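Local coordinates for endo-beta-1,4-glucanase (PDB 2JEN), which hydrolyses beta-1,4-glucan backbones, notably that of xyloglucan in plant cell walls, as a family 12 glycoside hydrolase, at residues A29-K38 with W61-S69; F108-I118 with L229-V238. The protein carries 1 engineered substitution. One frame throughout, in Å; residues are numbered along the deposited sequence.

Overall arrangement
The two contacts lie on opposite sides of the chain's centre, with their own centres 30 Å apart and their nearest atoms about 11 Å from each other. Contact 1 pairs the N-terminal strand 30-32, outermost within this chain in the six-stranded antiparallel sheet, with strand 62-67; contact 2 adds the short strand 110-111 to strand 234-244 of the second, larger sheet. Along the chain they follow in series. Contact 1 reaches the glycan through Ser36, which belongs to the ligand pocket. Contact 2 stands farther off, the side chain of Ser237 being about 9 Å from a bound glucose, although Glu243, on the same strand as Val235, lines the pocket.

Contact 1: A29-K38 with W61-S69; sequences AASSSNPSDK and WWQTIYHNS. With XYS (alpha-D-xylopyranose), chain B; SO4 (sulfate ion), chain G.
An antiparallel strand pairing joins Ala30-Ser32 to Ile65-His67 and forms the edge, within this chain, of the six-stranded sheet of the family 12 beta-sandwich. The axes run 161° apart at a closest approach of 4.6 Å. Ala30 and His67 form one hydrogen-bonded pair, with Ala30 N to His67 O at 3.0 Å and a return bond from His67 N to Ala30 O; Ser32 and Ile65 form the next in the same way. Between them, Ser31 and Tyr66 are a non-hydrogen-bonded pair, their CB atoms 3.7 Å apart on one face, while the hydroxyl of Tyr66 reaches Asn252. On the other face Ile65 has CG1 between its backbone N and carbonyl carbon (chi1 56°), and from there CD1 reaches to 3.6 Å from Asp37 O.

Past the strand, the hydroxyls of Ser33 and Thr64 meet in one modelled conformer of each, OG to OG1 at 2.7 Å, and a water bridges Ser33 O to Gln63 N. The chain then reverses in a type II turn from Asn34 to Asp37, where Asn34 N donates to Asp37 OD2 at 2.9 Å. In the modelled conformer Ser32 OG lies on the opposite face of the carboxylate, unusually close, a contact to be taken with reserve. The same oxygen is also bonded to Ser59 of a fourth subunit. Within the turn, Pro35 CG lies at the edge of the Trp61 ring, near its plane, 4.3 Å from CH2.

Ser36, presented by this turn, bonds through OG to O4 of the bound xylose at 2.8 Å. Asn34 N and Ser59 of the fourth subunit would probably stabilise the negative charge of Asp37. The bond from Asn34 N and the turn's own backbone bond are consistent with a settled turn that presents Ser36 to the xylose.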
loop_
_atom_site.group_PDB
_atom_site.type_symbol
_atom_site.label_atom_id
_atom_site.label_comp_id
_atom_site.label_asym_id
_atom_site.label_seq_id
_atom_site.Cartn_x
_atom_site.Cartn_y
_atom_site.Cartn_z
ATOM N N ALA A 29 7.206 10.774 -16.348
ATOM C CA ALA A 29 5.939 10.716 -15.564
ATOM C C ALA A 29 6.283 10.520 -14.111
ATOM O O ALA A 29 7.302 9.935 -13.777
ATOM C CB ALA A 29 5.071 9.568 -16.070
ATOM N N ALA A 30 5.398 10.988 -13.249
ATOM C CA ALA A 30 5.528 10.847 -11.811
ATOM C C ALA A 30 4.180 10.922 -11.115
ATOM O O ALA A 30 3.224 11.475 -11.669
ATOM C CB ALA A 30 6.495 11.859 -11.230
ATOM N N SER A 31 4.101 10.344 -9.912
ATOM C CA SER A 31 2.882 10.288 -9.110
ATOM C C SER A 31 3.168 10.205 -7.596
ATOM O O SER A 31 3.867 9.299 -7.109
ATOM C CB SER A 31 1.983 9.148 -9.568
ATOM O OG SER A 31 2.563 7.889 -9.331
ATOM N N SER A 32 2.651 11.171 -6.845
ATOM C CA SER A 32 3.068 11.347 -5.471
ATOM C C SER A 32 1.857 11.368 -4.551
ATOM O O SER A 32 0.761 11.730 -4.997
ATOM C CB SER A 32 3.930 12.606 -5.351
ATOM O OG SER A 32 4.755 12.594 -4.199
ATOM N N SER A 33 2.045 11.009 -3.272
ATOM C CA SER A 33 0.903 10.727 -2.425
ATOM C C SER A 33 0.942 11.296 -1.021
ATOM O O SER A 33 -0.012 11.106 -0.267
ATOM C CB SER A 33 0.676 9.231 -2.346
ATOM O OG SER A 33 0.499 8.682 -3.647
ATOM N N ASN A 34 1.986 12.015 -0.642
ATOM C CA ASN A 34 2.041 12.592 0.693
ATOM C C ASN A 34 1.425 13.987 0.727
ATOM O O ASN A 34 1.356 14.686 -0.285
ATOM C CB ASN A 34 3.474 12.631 1.260
ATOM C CG ASN A 34 4.066 11.268 1.537
ATOM O OD1 ASN A 34 4.958 10.868 0.839
ATOM N ND2 ASN A 34 3.566 10.546 2.486
ATOM N N PRO A 35 0.999 14.415 1.938
ATOM C CA PRO A 35 0.392 15.727 2.057
ATOM C C PRO A 35 1.318 16.820 1.542
ATOM O O PRO A 35 2.503 16.844 1.867
ATOM C CB PRO A 35 0.163 15.876 3.561
ATOM C CG PRO A 35 -0.014 14.442 4.048
ATOM C CD PRO A 35 0.996 13.679 3.208
ATOM N N SER A 36 0.758 17.752 0.778
ATOM C CA SER A 36 1.453 18.945 0.277
ATOM C C SER A 36 2.549 18.646 -0.721
ATOM O O SER A 36 3.301 19.542 -1.091
ATOM C CB SER A 36 1.977 19.797 1.425
ATOM O OG SER A 36 0.913 20.239 2.233
ATOM N N ASP A 37 2.616 17.416 -1.240
ATOM C CA ASP A 37 3.533 17.145 -2.355
ATOM C C ASP A 37 3.229 18.031 -3.558
ATOM O O ASP A 37 2.087 18.427 -3.784
ATOM C CB ASP A 37 3.515 15.677 -2.750
ATOM C CG ASP A 37 4.160 14.745 -1.715
ATOM O OD1 ASP A 37 4.756 15.222 -0.729
ATOM O OD2 ASP A 37 4.105 13.503 -1.939
ATOM N N LYS A 38 4.277 18.304 -4.349
ATOM C CA LYS A 38 4.170 19.169 -5.510
ATOM C C LYS A 38 4.847 18.536 -6.704
ATOM O O LYS A 38 5.998 18.092 -6.607
ATOM C CB LYS A 38 4.806 20.527 -5.237
ATOM C CG LYS A 38 4.135 21.300 -4.100
ATOM C CD LYS A 38 4.804 22.625 -3.752
ATOM C CE LYS A 38 4.018 23.345 -2.667
ATOM N NZ LYS A 38 4.648 24.610 -2.263
ATOM N N TRP A 61 -8.252 7.769 4.465
ATOM C CA TRP A 61 -8.177 8.446 3.192
ATOM C C TRP A 61 -6.846 8.280 2.495
ATOM O O TRP A 61 -5.828 7.923 3.102
ATOM C CB TRP A 61 -8.453 9.942 3.398
ATOM C CG TRP A 61 -7.504 10.664 4.276
ATOM C CD1 TRP A 61 -7.661 10.973 5.617
ATOM C CD2 TRP A 61 -6.283 11.304 3.863
ATOM N NE1 TRP A 61 -6.605 11.744 6.043
ATOM C CE2 TRP A 61 -5.748 11.962 4.994
ATOM C CE3 TRP A 61 -5.639 11.439 2.641
ATOM C CZ2 TRP A 61 -4.599 12.733 4.900
ATOM C CZ3 TRP A 61 -4.502 12.204 2.570
ATOM C CH2 TRP A 61 -4.004 12.839 3.704
ATOM N N TRP A 62 -6.874 8.536 1.190
ATOM C CA TRP A 62 -5.654 8.634 0.419
ATOM C C TRP A 62 -5.889 9.612 -0.744
ATOM O O TRP A 62 -7.028 9.847 -1.145
ATOM C CB TRP A 62 -5.134 7.279 -0.035
ATOM C CG TRP A 62 -6.056 6.393 -0.660
ATOM C CD1 TRP A 62 -6.727 5.333 -0.059
ATOM C CD2 TRP A 62 -6.456 6.411 -1.978
ATOM N NE1 TRP A 62 -7.473 4.693 -0.949
ATOM C CE2 TRP A 62 -7.358 5.316 -2.149
ATOM C CE3 TRP A 62 -6.168 7.209 -3.052
ATOM C CZ2 TRP A 62 -7.954 5.023 -3.342
ATOM C CZ3 TRP A 62 -6.755 6.894 -4.266
ATOM C CH2 TRP A 62 -7.646 5.835 -4.391
ATOM N N GLN A 63 -4.806 10.179 -1.266
ATOM C CA GLN A 63 -4.872 11.113 -2.377
ATOM C C GLN A 63 -3.544 11.150 -3.070
ATOM O O GLN A 63 -2.517 11.352 -2.418
ATOM C CB GLN A 63 -5.279 12.508 -1.895
ATOM C CG GLN A 63 -5.612 13.487 -3.008
ATOM C CD GLN A 63 -6.164 14.779 -2.454
ATOM O OE1 GLN A 63 -7.359 14.862 -2.158
ATOM N NE2 GLN A 63 -5.299 15.754 -2.217
ATOM N N THR A 64 -3.577 10.931 -4.381
ATOM C CA THR A 64 -2.377 10.824 -5.225
ATOM C C THR A 64 -2.500 11.814 -6.386
ATOM O O THR A 64 -3.525 11.803 -7.078
ATOM C CB THR A 64 -2.302 9.384 -5.779
ATOM O OG1 THR A 64 -2.008 8.498 -4.672
ATOM C CG2 THR A 64 -1.263 9.194 -6.941
ATOM N N ILE A 65 -1.476 12.601 -6.606
ATOM C CA ILE A 65 -1.371 13.481 -7.750
ATOM C C ILE A 65 -0.474 12.839 -8.805
ATOM O O ILE A 65 0.464 12.146 -8.457
ATOM C CB ILE A 65 -0.872 14.893 -7.366
ATOM C CG1 ILE A 65 0.476 14.884 -6.635
ATOM C CG2 ILE A 65 -1.968 15.620 -6.568
ATOM C CD1 ILE A 65 1.165 16.259 -6.511
ATOM N N TYR A 66 -0.764 13.043 -10.097
ATOM C CA TYR A 66 0.085 12.484 -11.149
ATOM C C TYR A 66 0.211 13.397 -12.341
ATOM O O TYR A 66 -0.669 14.191 -12.661
ATOM C CB TYR A 66 -0.438 11.115 -11.601
ATOM C CG TYR A 66 -1.705 11.141 -12.452
ATOM C CD1 TYR A 66 -2.970 11.112 -11.893
ATOM C CD2 TYR A 66 -1.610 11.175 -13.817
ATOM C CE1 TYR A 66 -4.091 11.112 -12.685
ATOM C CE2 TYR A 66 -2.727 11.181 -14.631
ATOM C CZ TYR A 66 -3.969 11.166 -14.046
ATOM O OH TYR A 66 -5.098 11.084 -14.864
ATOM N N HIS A 67 1.356 13.244 -13.009
ATOM C CA HIS A 67 1.645 13.952 -14.251
ATOM C C HIS A 67 2.292 12.993 -15.199
ATOM O O HIS A 67 3.404 12.539 -14.926
ATOM C CB HIS A 67 2.590 15.133 -13.965
ATOM C CG HIS A 67 2.977 15.943 -15.165
ATOM N ND1 HIS A 67 4.068 15.621 -15.944
ATOM C CD2 HIS A 67 2.436 17.057 -15.707
ATOM C CE1 HIS A 67 4.163 16.499 -16.930
ATOM N NE2 HIS A 67 3.193 17.393 -16.805
ATOM N N ASN A 68 1.612 12.664 -16.293
ATOM C CA ASN A 68 2.214 11.879 -17.379
ATOM C C ASN A 68 2.792 12.804 -18.457
ATOM O O ASN A 68 3.880 12.573 -18.954
ATOM C CB ASN A 68 1.203 10.914 -17.983
ATOM C CG ASN A 68 0.648 9.930 -16.989
ATOM O OD1 ASN A 68 1.356 9.513 -16.049
ATOM N ND2 ASN A 68 -0.615 9.553 -17.173
ATOM N N SER A 69 2.032 13.822 -18.813
ATOM C CA SER A 69 2.474 14.901 -19.686
ATOM C C SER A 69 1.669 16.151 -19.325
ATOM O O SER A 69 0.688 16.077 -18.569
ATOM C CB SER A 69 2.210 14.562 -21.144
ATOM O OG SER A 69 0.842 14.677 -21.437
HETATM C C1 XYS B . -2.135 23.553 4.351
HETATM C C2 XYS B . -1.836 22.320 5.195
HETATM C C3 XYS B . -1.357 21.148 4.329
HETATM C C4 XYS B . -2.278 21.038 3.109
HETATM C C5 XYS B . -2.480 22.353 2.341
HETATM O O2 XYS B . -0.807 22.649 6.142
HETATM O O3 XYS B . -1.304 19.874 5.007
HETATM O O4 XYS B . -1.842 20.000 2.271
HETATM O O5 XYS B . -2.925 23.316 3.230
HETATM S S SO4 G . 7.497 23.076 -0.150
HETATM O O1 SO4 G . 7.052 21.755 0.244
HETATM O O2 SO4 G . 7.253 24.118 0.844
HETATM O O3 SO4 G . 8.950 22.807 -0.087
HETATM O O4 SO4 G . 7.314 23.512 -1.530
HETATM O O HOH W 1 6.333 10.754 -19.023
HETATM O O HOH W 2 5.823 13.569 -17.186
HETATM O O HOH W 3 -2.380 9.589 0.098
#

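Contact 2: F108-I118 with L229-V238; sequences FPTRLSDQKNI and LSKTKYVSSV
Arg111 runs extended from CG to NE (chi2 -179°), and Tyr234, its CG beside the backbone N (chi1 -70°), sets its ring face against that chain. Arg111 CG sits over the ring face as a CH-pi contact, 3.7 Å from the centroid, and the guanidinium and ring planes are 15° apart. The tyrosine hydroxyl lies over one face of the guanidinium, whose edge turns to Thr232: NE donates to Thr232 O at 2.8 Å, tilted from the carbonyl plane, and a water links NH2 to the same oxygen. Replacing Arg111 by an alanine removes both the CG over the ring and the NE donor, which would probably leave Thr232 O to its water and the Tyr234 ring freer to turn.

Strand 110-111 pairs antiparallel with strand 234-244 of the larger sandwich sheet, Thr110 and Val235 exchanging two backbone hydrogen bonds. A type I turn from Ser230 to Lys233 precedes that strand, and Leu112 N donates to Lys233 O almost straight at 2.8 Å.

On the side of Val235, Leu112 CD2 meets Val235 CG2 at 3.6 Å, the side chains crossing at about a right angle. Phe108 packs CE1 against Val235 CG1, and its CZ lies 3.5 Å from Val238 CG2.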
loop_
_atom_site.group_PDB
_atom_site.type_symbol
_atom_site.label_atom_id
_atom_site.label_comp_id
_atom_site.label_asym_id
_atom_site.label_seq_id
_atom_site.Cartn_x
_atom_site.Cartn_y
_atom_site.Cartn_z
ATOM N N PHE A 108 1.808 36.450 -12.126
ATOM C CA PHE A 108 1.288 36.970 -10.852
ATOM C C PHE A 108 2.436 37.529 -10.045
ATOM O O PHE A 108 3.569 37.033 -10.132
ATOM C CB PHE A 108 0.517 35.863 -10.108
ATOM C CG PHE A 108 -0.605 35.316 -10.916
ATOM C CD1 PHE A 108 -1.677 36.125 -11.257
ATOM C CD2 PHE A 108 -0.565 34.029 -11.445
ATOM C CE1 PHE A 108 -2.669 35.646 -12.070
ATOM C CE2 PHE A 108 -1.561 33.548 -12.224
ATOM C CZ PHE A 108 -2.626 34.380 -12.563
ATOM N N PRO A 109 2.192 38.587 -9.262
ATOM C CA PRO A 109 0.893 39.242 -9.065
ATOM C C PRO A 109 0.581 40.242 -10.155
ATOM O O PRO A 109 1.499 40.758 -10.792
ATOM C CB PRO A 109 1.089 39.970 -7.730
ATOM C CG PRO A 109 2.513 40.347 -7.755
ATOM C CD PRO A 109 3.231 39.199 -8.429
ATOM N N THR A 110 -0.708 40.469 -10.401
ATOM C CA THR A 110 -1.166 41.468 -11.348
ATOM C C THR A 110 -2.246 42.316 -10.702
ATOM O O THR A 110 -3.241 41.802 -10.191
ATOM C CB THR A 110 -1.625 40.820 -12.684
ATOM O OG1 THR A 110 -1.936 41.821 -13.666
ATOM C CG2 THR A 110 -2.804 39.897 -12.585
ATOM N N ARG A 111 -2.070 43.632 -10.771
ATOM C CA ARG A 111 -2.989 44.538 -10.129
ATOM C C ARG A 111 -4.243 44.687 -10.969
ATOM O O ARG A 111 -4.173 44.843 -12.176
ATOM C CB ARG A 111 -2.355 45.902 -9.899
ATOM C CG ARG A 111 -2.922 46.568 -8.663
ATOM C CD ARG A 111 -2.377 47.935 -8.366
ATOM N NE ARG A 111 -2.535 48.251 -6.943
ATOM C CZ ARG A 111 -1.980 49.295 -6.337
ATOM N NH1 ARG A 111 -1.200 50.139 -7.022
ATOM N NH2 ARG A 111 -2.153 49.468 -5.033
ATOM N N LEU A 112 -5.424 44.639 -10.358
ATOM C CA LEU A 112 -6.634 44.707 -11.147
ATOM C C LEU A 112 -6.714 46.002 -11.996
ATOM O O LEU A 112 -7.211 45.990 -13.109
ATOM C CB LEU A 112 -7.870 44.586 -10.249
ATOM C CG LEU A 112 -8.105 43.198 -9.648
ATOM C CD1 LEU A 112 -9.332 43.321 -8.717
ATOM C CD2 LEU A 112 -8.327 42.164 -10.783
ATOM N N SER A 113 -6.192 47.087 -11.454
ATOM C CA SER A 113 -6.223 48.366 -12.183
ATOM C C SER A 113 -5.329 48.378 -13.430
ATOM O O SER A 113 -5.470 49.264 -14.293
ATOM C CB SER A 113 -5.841 49.507 -11.255
ATOM O OG SER A 113 -4.579 49.309 -10.672
ATOM N N ASP A 114 -4.438 47.398 -13.572
ATOM C CA ASP A 114 -3.671 47.245 -14.814
ATOM C C ASP A 114 -4.460 46.575 -15.916
ATOM O O ASP A 114 -4.036 46.586 -17.064
ATOM C CB ASP A 114 -2.339 46.568 -14.536
ATOM C CG ASP A 114 -1.399 47.478 -13.764
ATOM O OD1 ASP A 114 -1.512 48.722 -13.928
ATOM O OD2 ASP A 114 -0.543 46.993 -13.027
ATOM N N GLN A 115 -5.611 45.994 -15.568
ATOM C CA GLN A 115 -6.608 45.489 -16.518
ATOM C C GLN A 115 -6.037 44.454 -17.470
ATOM O O GLN A 115 -6.447 44.371 -18.617
ATOM C CB GLN A 115 -7.315 46.628 -17.304
ATOM C CG GLN A 115 -8.356 47.405 -16.489
ATOM C CD GLN A 115 -9.606 46.601 -16.154
ATOM O OE1 GLN A 115 -10.296 46.071 -17.034
ATOM N NE2 GLN A 115 -9.919 46.532 -14.878
ATOM N N LYS A 116 -5.151 43.577 -16.976
ATOM C CA LYS A 116 -4.676 42.477 -17.826
ATOM C C LYS A 116 -5.735 41.413 -18.018
ATOM O O LYS A 116 -6.566 41.152 -17.129
ATOM C CB LYS A 116 -3.404 41.859 -17.261
ATOM C CG LYS A 116 -2.328 42.884 -17.071
ATOM C CD LYS A 116 -0.929 42.363 -17.312
ATOM C CE LYS A 116 -0.039 43.506 -17.759
ATOM N NZ LYS A 116 -0.417 44.790 -17.069
ATOM N N ASN A 117 -5.722 40.796 -19.191
ATOM C CA ASN A 117 -6.522 39.624 -19.436
ATOM C C ASN A 117 -5.849 38.493 -18.665
ATOM O O ASN A 117 -4.637 38.410 -18.637
ATOM C CB ASN A 117 -6.589 39.335 -20.920
ATOM C CG ASN A 117 -7.298 40.427 -21.643
ATOM O OD1 ASN A 117 -8.423 40.734 -21.294
ATOM N ND2 ASN A 117 -6.611 41.093 -22.592
ATOM N N ILE A 118 -6.645 37.656 -18.035
ATOM C CA ILE A 118 -6.131 36.462 -17.344
ATOM C C ILE A 118 -6.897 35.288 -17.967
ATOM O O ILE A 118 -8.004 34.942 -17.563
ATOM C CB ILE A 118 -6.325 36.533 -15.845
ATOM C CG1 ILE A 118 -5.685 37.787 -15.262
ATOM C CG2 ILE A 118 -5.762 35.254 -15.204
ATOM C CD1 ILE A 118 -5.947 37.984 -13.801
ATOM N N LEU A 229 -15.336 44.831 -4.929
ATOM C CA LEU A 229 -13.918 44.551 -5.061
ATOM C C LEU A 229 -13.224 45.797 -5.577
ATOM O O LEU A 229 -13.634 46.342 -6.613
ATOM C CB LEU A 229 -13.751 43.379 -6.025
ATOM C CG LEU A 229 -12.356 42.785 -6.208
ATOM C CD1 LEU A 229 -11.822 42.206 -4.896
ATOM C CD2 LEU A 229 -12.453 41.728 -7.280
ATOM N N SER A 230 -12.184 46.228 -4.872
ATOM C CA SER A 230 -11.373 47.346 -5.294
ATOM C C SER A 230 -10.346 46.965 -6.343
ATOM O O SER A 230 -9.657 45.966 -6.199
ATOM C CB SER A 230 -10.661 47.938 -4.089
ATOM O OG SER A 230 -9.735 48.940 -4.516
ATOM N N LYS A 231 -10.169 47.784 -7.381
ATOM C CA LYS A 231 -9.135 47.464 -8.378
ATOM C C LYS A 231 -7.711 47.791 -7.926
ATOM O O LYS A 231 -6.754 47.504 -8.664
ATOM C CB LYS A 231 -9.473 48.012 -9.757
ATOM C CG LYS A 231 -10.761 47.408 -10.352
ATOM C CD LYS A 231 -10.949 47.724 -11.821
ATOM C CE LYS A 231 -12.297 47.328 -12.355
ATOM N NZ LYS A 231 -12.451 47.660 -13.797
ATOM N N THR A 232 -7.546 48.270 -6.697
ATOM C CA THR A 232 -6.222 48.369 -6.100
ATOM C C THR A 232 -5.654 46.969 -5.726
ATOM O O THR A 232 -4.467 46.824 -5.448
ATOM C CB THR A 232 -6.179 49.218 -4.827
ATOM O OG1 THR A 232 -7.056 48.687 -3.830
ATOM C CG2 THR A 232 -6.586 50.650 -5.140
ATOM N N LYS A 233 -6.522 45.973 -5.643
ATOM C CA LYS A 233 -6.044 44.666 -5.223
ATOM C C LYS A 233 -5.318 43.937 -6.348
ATOM O O LYS A 233 -5.482 44.212 -7.541
ATOM C CB LYS A 233 -7.179 43.849 -4.624
ATOM C CG LYS A 233 -7.588 44.401 -3.281
ATOM C CD LYS A 233 -8.857 43.784 -2.829
ATOM C CE LYS A 233 -9.166 44.140 -1.399
ATOM N NZ LYS A 233 -10.437 43.494 -0.950
ATOM N N TYR A 234 -4.493 43.008 -5.919
ATOM C CA TYR A 234 -3.701 42.172 -6.818
ATOM C C TYR A 234 -4.265 40.778 -6.907
ATOM O O TYR A 234 -4.611 40.183 -5.881
ATOM C CB TYR A 234 -2.265 42.045 -6.275
ATOM C CG TYR A 234 -1.486 43.319 -6.379
ATOM C CD1 TYR A 234 -1.519 44.246 -5.353
ATOM C CD2 TYR A 234 -0.720 43.590 -7.499
ATOM C CE1 TYR A 234 -0.802 45.443 -5.461
ATOM C CE2 TYR A 234 -0.024 44.804 -7.618
ATOM C CZ TYR A 234 -0.056 45.688 -6.584
ATOM O OH TYR A 234 0.649 46.882 -6.688
ATOM N N VAL A 235 -4.316 40.226 -8.129
ATOM C CA VAL A 235 -4.524 38.799 -8.276
ATOM C C VAL A 235 -3.191 38.091 -8.011
ATOM O O VAL A 235 -2.173 38.390 -8.632
ATOM C CB VAL A 235 -5.089 38.436 -9.649
ATOM C CG1 VAL A 235 -5.259 36.920 -9.793
ATOM C CG2 VAL A 235 -6.398 39.209 -9.952
ATOM N N SER A 236 -3.200 37.180 -7.041
ATOM C CA SER A 236 -2.009 36.483 -6.575
ATOM C C SER A 236 -1.861 35.072 -7.150
ATOM O O SER A 236 -0.758 34.568 -7.231
ATOM C CB SER A 236 -2.034 36.374 -5.063
ATOM O OG SER A 236 -2.206 37.640 -4.487
ATOM N N SER A 237 -2.971 34.459 -7.517
ATOM C CA SER A 237 -3.017 33.026 -7.850
ATOM C C SER A 237 -4.222 32.737 -8.695
ATOM O O SER A 237 -5.290 33.301 -8.447
ATOM C CB SER A 237 -3.115 32.273 -6.495
ATOM O OG SER A 237 -3.205 30.884 -6.624
ATOM N N VAL A 238 -4.092 31.785 -9.637
ATOM C CA VAL A 238 -5.211 31.088 -10.246
ATOM C C VAL A 238 -4.923 29.612 -10.079
ATOM O O VAL A 238 -3.875 29.120 -10.516
ATOM C CB VAL A 238 -5.410 31.441 -11.725
ATOM C CG1 VAL A 238 -6.464 30.573 -12.369
ATOM C CG2 VAL A 238 -5.744 32.941 -11.869
HETATM O O HOH W 4 -3.101 47.118 -3.113
#